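Local coordinates for ribonucleoside triphosphate reductase (Lactobacillus leichmannii, PDB 1L1L), which catalyses the cobalamin-dependent reduction of ribonucleoside triphosphates to their 2'-deoxy forms, as a class II ribonucleotide reductase that works as an allosterically regulated monomer, at residues 172-182 / 288-298; 298-306 / 329-337. All blocks are in the same frame, centred on the assembly; numbering follows the deposited sequence.

Interaction 1 (172-182 / 288-298); sequences ISQIPRVDFAI and LNNKAGGRLTA
Two groups grip Asn-289 OD1: the backbone N of Ile-182, 2.9 Å away, and, from outside the two segments, NE2 of His-238. This is loop-on-loop packing at the periphery of an alpha-beta barrel protein, where helix 275-289 gives way to a type I turn (289-292) and a type II turn (291-294). The same carboxamide gives ND2 to Ile-182 O at 3.1 Å, a pair of bonds to one residue's peptide groups that fixes the amide's rotation. The acceptor Ile-182 O lies near the amide plane, and the N-H···O angle of 161° is much straighter than the 130° at OD1.

Farther on, Val-178 N donates to Gly-294 O at 3.0 Å. The valine points at the 288-292 backbone: CG1 of Val-178, anti to the backbone N (chi1 -178°), lies 3.3 Å from Leu-288 O. The Val-178 and Leu-296 side chains cross at about a right angle, CG2 3.9 Å from Leu-296 CG. Leu-296 CD1 also reaches Ile-175 CG2, extending the buried apolar strip.

At the other end Arg-295, bent at chi2 and chi3, folds its guanidinium back against the 172-175 turn; Ile-175 O sits over one face, and NH2 makes a weak bond to Ser-173 O at 2.9 Å.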
loop_
_atom_site.group_PDB
_atom_site.type_symbol
_atom_site.label_atom_id
_atom_site.label_comp_id
_atom_site.label_asym_id
_atom_site.label_seq_id
_atom_site.Cartn_x
_atom_site.Cartn_y
_atom_site.Cartn_z
ATOM N N ILE A 172 -24.532 1.693 -1.659
ATOM C CA ILE A 172 -25.118 2.964 -1.262
ATOM C C ILE A 172 -26.631 2.861 -1.049
ATOM O O ILE A 172 -27.174 3.503 -0.155
ATOM C CB ILE A 172 -24.824 4.074 -2.295
ATOM C CG1 ILE A 172 -23.312 4.279 -2.423
ATOM C CG2 ILE A 172 -25.476 5.382 -1.861
ATOM C CD1 ILE A 172 -22.629 4.555 -1.103
ATOM N N SER A 173 -27.304 2.035 -1.847
ATOM C CA SER A 173 -28.757 1.884 -1.718
ATOM C C SER A 173 -29.117 1.200 -0.404
ATOM O O SER A 173 -30.255 1.293 0.058
ATOM C CB SER A 173 -29.332 1.077 -2.892
ATOM O OG SER A 173 -29.053 -0.312 -2.768
ATOM N N GLN A 174 -28.145 0.525 0.203
ATOM C CA GLN A 174 -28.379 -0.170 1.463
ATOM C C GLN A 174 -28.352 0.781 2.655
ATOM O O GLN A 174 -28.752 0.417 3.755
ATOM C CB GLN A 174 -27.337 -1.267 1.666
ATOM C CG GLN A 174 -27.431 -2.404 0.671
ATOM C CD GLN A 174 -26.520 -3.560 1.036
ATOM O OE1 GLN A 174 -26.621 -4.122 2.125
ATOM N NE2 GLN A 174 -25.622 -3.922 0.122
ATOM N N ILE A 175 -27.876 1.998 2.428
ATOM C CA ILE A 175 -27.807 2.995 3.487
ATOM C C ILE A 175 -29.159 3.704 3.600
ATOM O O ILE A 175 -29.648 4.283 2.627
ATOM C CB ILE A 175 -26.717 4.045 3.195
ATOM C CG1 ILE A 175 -25.348 3.358 3.088
ATOM C CG2 ILE A 175 -26.700 5.102 4.300
ATOM C CD1 ILE A 175 -24.210 4.322 2.830
ATOM N N PRO A 176 -29.769 3.672 4.797
ATOM C CA PRO A 176 -31.068 4.290 5.097
ATOM C C PRO A 176 -31.124 5.804 4.932
ATOM O O PRO A 176 -30.097 6.470 4.810
ATOM C CB PRO A 176 -31.328 3.860 6.537
ATOM C CG PRO A 176 -29.940 3.776 7.108
ATOM C CD PRO A 176 -29.189 3.067 6.008
ATOM N N ARG A 177 -32.337 6.351 4.927
ATOM C CA ARG A 177 -32.498 7.788 4.784
ATOM C C ARG A 177 -31.895 8.508 5.986
ATOM O O ARG A 177 -31.979 8.026 7.107
ATOM C CB ARG A 177 -33.984 8.146 4.659
ATOM C CG ARG A 177 -34.884 7.425 5.655
ATOM C CD ARG A 177 -36.303 8.003 5.649
ATOM N NE ARG A 177 -37.241 7.178 6.414
ATOM C CZ ARG A 177 -38.500 7.518 6.687
ATOM N NH1 ARG A 177 -38.985 8.681 6.265
ATOM N NH2 ARG A 177 -39.283 6.690 7.373
ATOM N N VAL A 178 -31.280 9.661 5.744
ATOM C CA VAL A 178 -30.698 10.444 6.827
ATOM C C VAL A 178 -31.870 11.022 7.626
ATOM O O VAL A 178 -32.428 12.057 7.262
ATOM C CB VAL A 178 -29.824 11.604 6.284
ATOM C CG1 VAL A 178 -29.192 12.366 7.439
ATOM C CG2 VAL A 178 -28.740 11.059 5.352
ATOM N N ASP A 179 -32.228 10.341 8.712
ATOM C CA ASP A 179 -33.343 10.739 9.571
ATOM C C ASP A 179 -33.234 12.034 10.371
ATOM O O ASP A 179 -34.237 12.736 10.526
ATOM C CB ASP A 179 -33.672 9.602 10.538
ATOM C CG ASP A 179 -34.411 8.469 9.869
ATOM O OD1 ASP A 179 -34.487 7.375 10.467
ATOM O OD2 ASP A 179 -34.928 8.671 8.749
ATOM N N PHE A 180 -32.048 12.354 10.891
ATOM C CA PHE A 180 -31.896 13.567 11.695
ATOM C C PHE A 180 -30.676 14.413 11.381
ATOM O O PHE A 180 -29.569 13.894 11.229
ATOM C CB PHE A 180 -31.834 13.210 13.186
ATOM C CG PHE A 180 -32.793 12.138 13.600
ATOM C CD1 PHE A 180 -34.168 12.330 13.495
ATOM C CD2 PHE A 180 -32.323 10.928 14.090
ATOM C CE1 PHE A 180 -35.058 11.329 13.870
ATOM C CE2 PHE A 180 -33.202 9.919 14.470
ATOM C CZ PHE A 180 -34.576 10.119 14.359
ATOM N N ALA A 181 -30.878 15.723 11.291
ATOM C CA ALA A 181 -29.773 16.642 11.059
ATOM C C ALA A 181 -29.249 16.900 12.462
ATOM O O ALA A 181 -29.971 17.427 13.306
ATOM C CB ALA A 181 -30.267 17.929 10.444
ATOM N N ILE A 182 -28.001 16.524 12.716
ATOM C CA ILE A 182 -27.423 16.688 14.044
ATOM C C ILE A 182 -26.752 18.029 14.309
ATOM O O ILE A 182 -26.014 18.546 13.477
ATOM C CB ILE A 182 -26.392 15.572 14.331
ATOM C CG1 ILE A 182 -27.060 14.199 14.194
ATOM C CG2 ILE A 182 -25.793 15.753 15.722
ATOM C CD1 ILE A 182 -28.233 13.971 15.126
ATOM N N LEU A 288 -23.625 14.846 5.892
ATOM C CA LEU A 288 -24.765 14.091 6.388
ATOM C C LEU A 288 -26.002 14.988 6.550
ATOM O O LEU A 288 -27.095 14.611 6.132
ATOM C CB LEU A 288 -24.425 13.424 7.720
ATOM C CG LEU A 288 -23.419 12.268 7.658
ATOM C CD1 LEU A 288 -22.948 11.905 9.059
ATOM C CD2 LEU A 288 -24.070 11.065 6.983
ATOM N N ASN A 289 -25.823 16.162 7.153
ATOM C CA ASN A 289 -26.937 17.094 7.359
ATOM C C ASN A 289 -27.519 17.569 6.022
ATOM O O ASN A 289 -28.737 17.609 5.853
ATOM C CB ASN A 289 -26.495 18.316 8.177
ATOM C CG ASN A 289 -26.323 18.009 9.658
ATOM O OD1 ASN A 289 -26.751 16.960 10.145
ATOM N ND2 ASN A 289 -25.706 18.940 10.386
ATOM N N ASN A 290 -26.639 17.938 5.093
ATOM C CA ASN A 290 -27.027 18.414 3.766
ATOM C C ASN A 290 -27.964 17.445 3.045
ATOM O O ASN A 290 -28.554 17.792 2.015
ATOM C CB ASN A 290 -25.778 18.649 2.913
ATOM C CG ASN A 290 -24.996 19.876 3.345
ATOM O OD1 ASN A 290 -24.848 20.149 4.542
ATOM N ND2 ASN A 290 -24.478 20.621 2.369
ATOM N N LYS A 291 -28.094 16.236 3.582
ATOM C CA LYS A 291 -28.965 15.222 3.009
ATOM C C LYS A 291 -29.992 14.760 4.037
ATOM O O LYS A 291 -30.599 13.697 3.898
ATOM C CB LYS A 291 -28.147 14.022 2.515
ATOM C CG LYS A 291 -27.295 14.309 1.286
ATOM C CD LYS A 291 -28.145 14.860 0.149
ATOM C CE LYS A 291 -27.344 15.003 -1.136
ATOM N NZ LYS A 291 -27.020 13.680 -1.737
ATOM N N ALA A 292 -30.181 15.568 5.076
ATOM C CA ALA A 292 -31.143 15.251 6.122
ATOM C C ALA A 292 -32.534 15.072 5.506
ATOM O O ALA A 292 -33.021 15.948 4.787
ATOM C CB ALA A 292 -31.165 16.363 7.156
ATOM N N GLY A 293 -33.159 13.931 5.786
ATOM C CA GLY A 293 -34.477 13.656 5.246
ATOM C C GLY A 293 -34.403 13.010 3.875
ATOM O O GLY A 293 -35.414 12.549 3.335
ATOM N N GLY A 294 -33.194 12.977 3.319
ATOM C CA GLY A 294 -32.972 12.387 2.008
ATOM C C GLY A 294 -32.157 11.100 2.012
ATOM O O GLY A 294 -32.236 10.292 2.944
ATOM N N ARG A 295 -31.368 10.910 0.960
ATOM C CA ARG A 295 -30.553 9.705 0.822
ATOM C C ARG A 295 -29.109 10.031 0.468
ATOM O O ARG A 295 -28.833 10.996 -0.256
ATOM C CB ARG A 295 -31.156 8.805 -0.264
ATOM C CG ARG A 295 -32.559 8.318 0.048
ATOM C CD ARG A 295 -32.535 7.177 1.045
ATOM N NE ARG A 295 -32.233 5.906 0.394
ATOM C CZ ARG A 295 -32.140 4.746 1.034
ATOM N NH1 ARG A 295 -32.322 4.703 2.346
ATOM N NH2 ARG A 295 -31.876 3.629 0.367
ATOM N N LEU A 296 -28.182 9.228 0.984
ATOM C CA LEU A 296 -26.766 9.433 0.700
ATOM C C LEU A 296 -26.423 8.826 -0.659
ATOM O O LEU A 296 -26.899 7.737 -0.993
ATOM C CB LEU A 296 -25.901 8.766 1.784
ATOM C CG LEU A 296 -26.010 9.326 3.208
ATOM C CD1 LEU A 296 -25.220 8.452 4.174
ATOM C CD2 LEU A 296 -25.489 10.754 3.227
ATOM N N THR A 297 -25.610 9.539 -1.436
ATOM C CA THR A 297 -25.176 9.067 -2.750
ATOM C C THR A 297 -23.760 8.499 -2.605
ATOM O O THR A 297 -23.170 8.559 -1.525
ATOM C CB THR A 297 -25.133 10.212 -3.785
ATOM O OG1 THR A 297 -24.166 11.193 -3.382
ATOM C CG2 THR A 297 -26.516 10.878 -3.912
ATOM N N ALA A 298 -23.223 7.952 -3.692
ATOM C CA ALA A 298 -21.879 7.390 -3.668
ATOM C C ALA A 298 -20.906 8.532 -3.454
ATOM O O ALA A 298 -19.859 8.358 -2.830
ATOM C CB ALA A 298 -21.573 6.679 -4.983
HETATM O O HOH W 1 -28.342 5.963 -0.088
#

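Interaction 2 (298-306 / 329-337); sequences AVDAADICN and DDQDFISMK
Asp-330 meets the start of helix 298-306 with its carboxylate, OD1 standing 3.3 Å from Ala-298 CB, and it is also the N-cap of helix 331-335. The two helix segments pack side by side in the alpha-beta barrel protein, their axes 9.2 Å apart and inclined at 32°. At Asp-330 a chi1 of -174° sets CG opposite the backbone N, and OD2 of Asp-330 takes the N-H of Phe-333 at 3.0 Å, met from above the carboxylate plane. Two waters carry the carboxylate across: one joins OD1 to Ala-298 N, the other OD2, weakly, to Val-299 N.

Asp-332 follows, with CB and its carbonyl group against Val-299 CG2, the branch beside the valine's backbone N. Phe-333 then offers its ring edge to Ala-302 CB, 4.3 Å from CE1. Last comes Met-336, which lays SD 3.8 Å from Ala-302 CB and, bent at chi3 (-83°), turns CE toward Asp-303 OD1 at 3.5 Å and Asn-306 OD1. The Asp-303 carboxylate is engaged elsewhere, by His-346 and Arg-347.

Direct contact is thus mainly apolar or van der Waals, while water links the first turn's amides to Asp-330, whose negative charge would probably suit both helix N-termini.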
loop_
_atom_site.group_PDB
_atom_site.type_symbol
_atom_site.label_atom_id
_atom_site.label_comp_id
_atom_site.label_asym_id
_atom_site.label_seq_id
_atom_site.Cartn_x
_atom_site.Cartn_y
_atom_site.Cartn_z
ATOM N N ALA A 298 -23.223 7.952 -3.692
ATOM C CA ALA A 298 -21.879 7.390 -3.668
ATOM C C ALA A 298 -20.906 8.532 -3.454
ATOM O O ALA A 298 -19.859 8.358 -2.830
ATOM C CB ALA A 298 -21.573 6.679 -4.983
ATOM N N VAL A 299 -21.256 9.706 -3.972
ATOM C CA VAL A 299 -20.401 10.867 -3.821
ATOM C C VAL A 299 -20.340 11.260 -2.344
ATOM O O VAL A 299 -19.273 11.607 -1.837
ATOM C CB VAL A 299 -20.904 12.065 -4.662
ATOM C CG1 VAL A 299 -20.092 13.303 -4.335
ATOM C CG2 VAL A 299 -20.769 11.755 -6.155
ATOM N N ASP A 300 -21.483 11.202 -1.662
ATOM C CA ASP A 300 -21.522 11.539 -0.241
ATOM C C ASP A 300 -20.725 10.502 0.546
ATOM O O ASP A 300 -19.941 10.854 1.417
ATOM C CB ASP A 300 -22.960 11.551 0.280
ATOM C CG ASP A 300 -23.810 12.611 -0.391
ATOM O OD1 ASP A 300 -23.309 13.744 -0.572
ATOM O OD2 ASP A 300 -24.972 12.301 -0.728
ATOM N N ALA A 301 -20.944 9.228 0.239
ATOM C CA ALA A 301 -20.232 8.152 0.930
ATOM C C ALA A 301 -18.716 8.278 0.718
ATOM O O ALA A 301 -17.934 8.133 1.669
ATOM C CB ALA A 301 -20.721 6.805 0.440
ATOM N N ALA A 302 -18.310 8.540 -0.525
ATOM C CA ALA A 302 -16.894 8.702 -0.844
ATOM C C ALA A 302 -16.339 9.979 -0.210
ATOM O O ALA A 302 -15.193 10.011 0.225
ATOM C CB ALA A 302 -16.683 8.728 -2.368
ATOM N N ASP A 303 -17.138 11.046 -0.167
ATOM C CA ASP A 303 -16.664 12.286 0.453
ATOM C C ASP A 303 -16.347 12.055 1.942
ATOM O O ASP A 303 -15.347 12.545 2.452
ATOM C CB ASP A 303 -17.714 13.408 0.340
ATOM C CG ASP A 303 -17.592 14.215 -0.952
ATOM O OD1 ASP A 303 -16.470 14.309 -1.501
ATOM O OD2 ASP A 303 -18.625 14.783 -1.400
ATOM N N ILE A 304 -17.207 11.322 2.636
ATOM C CA ILE A 304 -16.978 11.063 4.049
ATOM C C ILE A 304 -15.668 10.277 4.195
ATOM O O ILE A 304 -14.827 10.627 5.015
ATOM C CB ILE A 304 -18.161 10.289 4.666
ATOM C CG1 ILE A 304 -19.372 11.232 4.804
ATOM C CG2 ILE A 304 -17.789 9.732 6.030
ATOM C CD1 ILE A 304 -20.647 10.527 5.237
ATOM N N CYS A 305 -15.491 9.237 3.382
ATOM C CA CYS A 305 -14.256 8.441 3.433
ATOM C C CYS A 305 -13.046 9.316 3.143
ATOM O O CYS A 305 -11.993 9.175 3.777
ATOM C CB CYS A 305 -14.304 7.300 2.424
ATOM S SG CYS A 305 -15.437 6.010 2.874
ATOM N N ASN A 306 -13.194 10.229 2.186
ATOM C CA ASN A 306 -12.117 11.134 1.832
ATOM C C ASN A 306 -11.786 12.085 2.972
ATOM O O ASN A 306 -10.615 12.369 3.220
ATOM C CB ASN A 306 -12.479 11.968 0.597
ATOM C CG ASN A 306 -12.575 11.139 -0.680
ATOM O OD1 ASN A 306 -12.817 11.692 -1.762
ATOM N ND2 ASN A 306 -12.391 9.808 -0.569
ATOM N N ASP A 329 -21.872 3.224 -14.187
ATOM C CA ASP A 329 -22.925 4.083 -14.725
ATOM C C ASP A 329 -23.233 5.248 -13.778
ATOM O O ASP A 329 -24.130 6.057 -14.041
ATOM C CB ASP A 329 -24.207 3.282 -14.969
ATOM C CG ASP A 329 -24.760 2.668 -13.703
ATOM O OD1 ASP A 329 -24.626 3.296 -12.629
ATOM O OD2 ASP A 329 -25.343 1.562 -13.783
ATOM N N ASP A 330 -22.504 5.326 -12.666
ATOM C CA ASP A 330 -22.711 6.406 -11.708
ATOM C C ASP A 330 -21.889 7.611 -12.145
ATOM O O ASP A 330 -20.751 7.811 -11.706
ATOM C CB ASP A 330 -22.302 5.950 -10.303
ATOM C CG ASP A 330 -22.630 6.979 -9.232
ATOM O OD1 ASP A 330 -22.781 6.568 -8.063
ATOM O OD2 ASP A 330 -22.724 8.192 -9.550
ATOM N N GLN A 331 -22.465 8.428 -13.015
ATOM C CA GLN A 331 -21.747 9.587 -13.513
ATOM C C GLN A 331 -21.344 10.610 -12.461
ATOM O O GLN A 331 -20.338 11.297 -12.632
ATOM C CB GLN A 331 -22.547 10.284 -14.617
ATOM C CG GLN A 331 -22.683 9.455 -15.887
ATOM C CD GLN A 331 -21.367 8.817 -16.311
ATOM O OE1 GLN A 331 -20.358 9.506 -16.484
ATOM N NE2 GLN A 331 -21.373 7.491 -16.479
ATOM N N ASP A 332 -22.119 10.729 -11.388
ATOM C CA ASP A 332 -21.785 11.695 -10.345
ATOM C C ASP A 332 -20.473 11.273 -9.662
ATOM O O ASP A 332 -19.579 12.088 -9.415
ATOM C CB ASP A 332 -22.909 11.776 -9.308
ATOM C CG ASP A 332 -24.179 12.425 -9.863
ATOM O OD1 ASP A 332 -24.059 13.438 -10.597
ATOM O OD2 ASP A 332 -25.285 11.932 -9.547
ATOM N N PHE A 333 -20.376 9.991 -9.362
ATOM C CA PHE A 333 -19.179 9.472 -8.721
ATOM C C PHE A 333 -17.997 9.618 -9.679
ATOM O O PHE A 333 -16.978 10.200 -9.334
ATOM C CB PHE A 333 -19.388 8.009 -8.349
ATOM C CG PHE A 333 -18.126 7.321 -7.893
ATOM C CD1 PHE A 333 -17.543 7.649 -6.677
ATOM C CD2 PHE A 333 -17.511 6.373 -8.704
ATOM C CE1 PHE A 333 -16.343 7.038 -6.267
ATOM C CE2 PHE A 333 -16.304 5.750 -8.302
ATOM C CZ PHE A 333 -15.732 6.090 -7.091
ATOM N N ILE A 334 -18.144 9.124 -10.904
ATOM C CA ILE A 334 -17.061 9.214 -11.866
ATOM C C ILE A 334 -16.518 10.632 -12.046
ATOM O O ILE A 334 -15.319 10.809 -12.270
ATOM C CB ILE A 334 -17.495 8.622 -13.236
ATOM C CG1 ILE A 334 -17.885 7.152 -13.042
ATOM C CG2 ILE A 334 -16.369 8.747 -14.257
ATOM C CD1 ILE A 334 -18.442 6.473 -14.269
ATOM N N SER A 335 -17.381 11.647 -11.925
ATOM C CA SER A 335 -16.942 13.030 -12.102
ATOM C C SER A 335 -16.606 13.775 -10.818
ATOM O O SER A 335 -16.169 14.920 -10.879
ATOM C CB SER A 335 -18.017 13.843 -12.854
ATOM O OG SER A 335 -18.259 13.291 -14.137
ATOM N N MET A 336 -16.772 13.138 -9.663
ATOM C CA MET A 336 -16.521 13.854 -8.416
ATOM C C MET A 336 -15.153 14.502 -8.241
ATOM O O MET A 336 -15.066 15.614 -7.711
ATOM C CB MET A 336 -16.861 12.969 -7.218
ATOM C CG MET A 336 -15.841 11.889 -6.861
ATOM S SD MET A 336 -16.461 11.000 -5.428
ATOM C CE MET A 336 -15.920 12.080 -4.084
ATOM N N LYS A 337 -14.080 13.854 -8.700
ATOM C CA LYS A 337 -12.753 14.440 -8.545
ATOM C C LYS A 337 -12.423 15.544 -9.547
ATOM O O LYS A 337 -11.361 16.160 -9.474
ATOM C CB LYS A 337 -11.659 13.353 -8.605
ATOM C CG LYS A 337 -11.594 12.460 -7.371
ATOM C CD LYS A 337 -10.429 11.463 -7.451
ATOM C CE LYS A 337 -9.079 12.155 -7.558
ATOM N NZ LYS A 337 -7.941 11.188 -7.453
HETATM O O HOH W 2 -24.524 7.734 -6.281
HETATM O O HOH W 3 -23.092 9.910 -6.880
#

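How the interactions relate
Interactions 1 and 2 are in series along the chain, with centres about 14 Å apart on the same side of the molecule, and Ala-298 belongs to both. Helix 275-289 ends in interaction 1, the connecting loop runs on to Ala-298, and helix 298-313 carries interaction 2. The join is more than covalent: Lys-291 NZ forms a 2.7 Å salt bridge with Asp-300 OD2, and Ile-172 packs on Ala-301, as Leu-288 does on Ile-304. Interaction 1 is the more peripheral and ties the loop before strand 183-187 to this helical connection; interaction 2 lies deeper, beside helix 340-347 and strand 350-356. Together, two consecutive helices and their connecting loop probably help fasten the more peripheral loop to the helices beside strand 350-356.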